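Local coordinates for protein alpha-L-rhamnosidase (Streptomyces avermitilis, PDB 3W5M) that hydrolyses terminal non-reducing alpha-L-rhamnose residues from alpha-L-rhamnosides, including citrus flavonoids and the arabinogalactan-protein gum arabic, at residues Ala693-Ala698 with Asp742-Trp747. Residues are numbered along the deposited sequence; the frame is centred on the assembly and turned at random.
Sequences AGWGDA and DGYGDW
One face of the Trp695 indole is taken by Tyr744, whose CD2 comes down 3.4 Å above the ring plane and lies 3.5 Å from Trp695 CE2. The phenol turns its edge to that face, an edge-to-face pair with the planes at 51° and its ring centroid 4.6 Å from that of the five-membered ring. The backbone places Tyr744 CB over the six-membered half, a CH-pi contact 18° off the ring normal. With Tyr744 CG anti to its own carbonyl carbon (chi1 -56°), the ring swings so that CD2 and CE2 lie over the pyrrole half. Near the indole plane, the benzo edge meets Gly745 O, 3.4 Å from Trp695 CZ3, and Trp747 CB, 3.8 Å from Trp695 CH2; Ala693 O also lies in plane at the indole edge. Both segments are loops between helices of the (alpha/alpha)6-barrel, and here they build part of the catalytic pocket: Trp695 binds L-rhamnose, and its NE1 is hydrogen-bonded to a Tris molecule, probably from the crystallisation liquor, which lies beside Trp747. The indole of Trp747 also approaches Glu895, the probable proton acceptor. With an alanine in place of Trp695, the phenol of Tyr744 would probably lose the surface it rests on, and a gap would open beside Trp747 in the sugar pocket. Tyr744 OH is anchored by Asp680. Two waters also join the backbones, one bridging Ala693 O and Gly745 N, another Ala693 N and Asp742 O. In the type I turn from Trp695 to Ala698, Asp697 OD2 reaches back to accept Gly694 N through its anti lone pair at 2.8 Å.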
loop_
_atom_site.group_PDB
_atom_site.type_symbol
_atom_site.label_atom_id
_atom_site.label_comp_id
_atom_site.label_asym_id
_atom_site.label_seq_id
_atom_site.Cartn_x
_atom_site.Cartn_y
_atom_site.Cartn_z
ATOM N N ALA A 693 20.459 9.469 -1.810
ATOM C CA ALA A 693 19.894 10.659 -2.458
ATOM C C ALA A 693 18.680 10.410 -3.337
ATOM O O ALA A 693 18.723 9.574 -4.230
ATOM C CB ALA A 693 20.967 11.363 -3.281
ATOM N N GLY A 694 17.620 11.193 -3.111
ATOM C CA GLY A 694 16.384 11.124 -3.881
ATOM C C GLY A 694 15.452 10.051 -3.325
ATOM O O GLY A 694 14.292 9.958 -3.739
ATOM N N TRP A 695 15.968 9.251 -2.400
ATOM C CA TRP A 695 15.192 8.195 -1.750
ATOM C C TRP A 695 14.950 8.683 -0.308
ATOM O O TRP A 695 13.880 9.202 -0.008
ATOM C CB TRP A 695 15.902 6.809 -1.865
ATOM C CG TRP A 695 15.413 6.030 -3.087
ATOM C CD1 TRP A 695 14.605 4.906 -3.084
ATOM C CD2 TRP A 695 15.610 6.369 -4.463
ATOM N NE1 TRP A 695 14.335 4.515 -4.360
ATOM C CE2 TRP A 695 14.923 5.398 -5.234
ATOM C CE3 TRP A 695 16.346 7.372 -5.133
ATOM C CZ2 TRP A 695 14.923 5.417 -6.630
ATOM C CZ3 TRP A 695 16.344 7.387 -6.524
ATOM C CH2 TRP A 695 15.636 6.422 -7.257
ATOM N N GLY A 696 15.973 8.615 0.539
ATOM C CA GLY A 696 15.899 9.084 1.915
ATOM C C GLY A 696 15.359 10.495 2.023
ATOM O O GLY A 696 14.731 10.846 3.046
ATOM N N ASP A 697 15.547 11.303 0.968
ATOM C CA ASP A 697 15.029 12.674 0.953
ATOM C C ASP A 697 13.507 12.827 1.019
ATOM O O ASP A 697 13.013 13.933 1.246
ATOM C CB ASP A 697 15.608 13.442 -0.228
ATOM C CG ASP A 697 17.106 13.557 -0.110
ATOM O OD1 ASP A 697 17.571 14.378 0.724
ATOM O OD2 ASP A 697 17.796 12.767 -0.797
ATOM N N ALA A 698 12.773 11.723 0.855
ATOM C CA ALA A 698 11.343 11.731 1.073
ATOM C C ALA A 698 10.986 12.273 2.446
ATOM O O ALA A 698 9.927 12.880 2.613
ATOM C CB ALA A 698 10.760 10.333 0.886
ATOM N N ASP A 742 27.147 7.465 -5.197
ATOM C CA ASP A 742 26.460 6.234 -4.810
ATOM C C ASP A 742 24.964 6.434 -4.992
ATOM O O ASP A 742 24.507 7.560 -5.175
ATOM C CB ASP A 742 26.733 5.916 -3.339
ATOM C CG ASP A 742 28.201 5.679 -3.043
ATOM O OD1 ASP A 742 28.968 5.312 -3.969
ATOM O OD2 ASP A 742 28.587 5.857 -1.861
ATOM N N GLY A 743 24.197 5.348 -4.913
ATOM C CA GLY A 743 22.737 5.441 -4.913
ATOM C C GLY A 743 22.092 4.930 -6.181
ATOM O O GLY A 743 22.785 4.452 -7.085
ATOM N N TYR A 744 20.763 5.021 -6.253
ATOM C CA TYR A 744 20.041 4.593 -7.431
ATOM C C TYR A 744 20.161 5.557 -8.618
ATOM O O TYR A 744 20.052 5.140 -9.761
ATOM C CB TYR A 744 18.571 4.300 -7.087
ATOM C CG TYR A 744 18.432 3.287 -5.978
ATOM C CD1 TYR A 744 18.823 1.952 -6.170
ATOM C CD2 TYR A 744 17.910 3.654 -4.736
ATOM C CE1 TYR A 744 18.688 1.019 -5.156
ATOM C CE2 TYR A 744 17.782 2.732 -3.714
ATOM C CZ TYR A 744 18.168 1.418 -3.925
ATOM O OH TYR A 744 18.046 0.515 -2.898
ATOM N N GLY A 745 20.397 6.841 -8.338
ATOM C CA GLY A 745 20.453 7.889 -9.356
ATOM C C GLY A 745 19.118 8.150 -10.018
ATOM O O GLY A 745 18.037 7.877 -9.437
ATOM N N ASP A 746 19.179 8.654 -11.246
ATOM C CA ASP A 746 17.999 8.881 -12.053
ATOM C C ASP A 746 17.509 7.541 -12.618
ATOM O O ASP A 746 17.494 7.312 -13.829
ATOM C CB ASP A 746 18.253 9.925 -13.167
ATOM C CG ASP A 746 16.977 10.367 -13.863
ATOM O OD1 ASP A 746 15.926 10.497 -13.193
ATOM O OD2 ASP A 746 17.006 10.591 -15.102
ATOM N N TRP A 747 17.097 6.671 -11.697
ATOM C CA TRP A 747 16.606 5.315 -11.988
ATOM C C TRP A 747 15.753 5.178 -13.246
ATOM O O TRP A 747 14.775 5.897 -13.436
ATOM C CB TRP A 747 15.810 4.842 -10.758
ATOM C CG TRP A 747 15.494 3.376 -10.695
ATOM C CD1 TRP A 747 14.254 2.788 -10.777
ATOM C CD2 TRP A 747 16.429 2.321 -10.483
ATOM N NE1 TRP A 747 14.375 1.427 -10.646
ATOM C CE2 TRP A 747 15.700 1.114 -10.466
ATOM C CE3 TRP A 747 17.821 2.277 -10.311
ATOM C CZ2 TRP A 747 16.318 -0.126 -10.285
ATOM C CZ3 TRP A 747 18.428 1.059 -10.137
ATOM C CH2 TRP A 747 17.674 -0.136 -10.113
HETATM O O HOH W 1 23.362 8.763 -2.459
HETATM O O HOH W 2 20.542 8.236 -5.867
#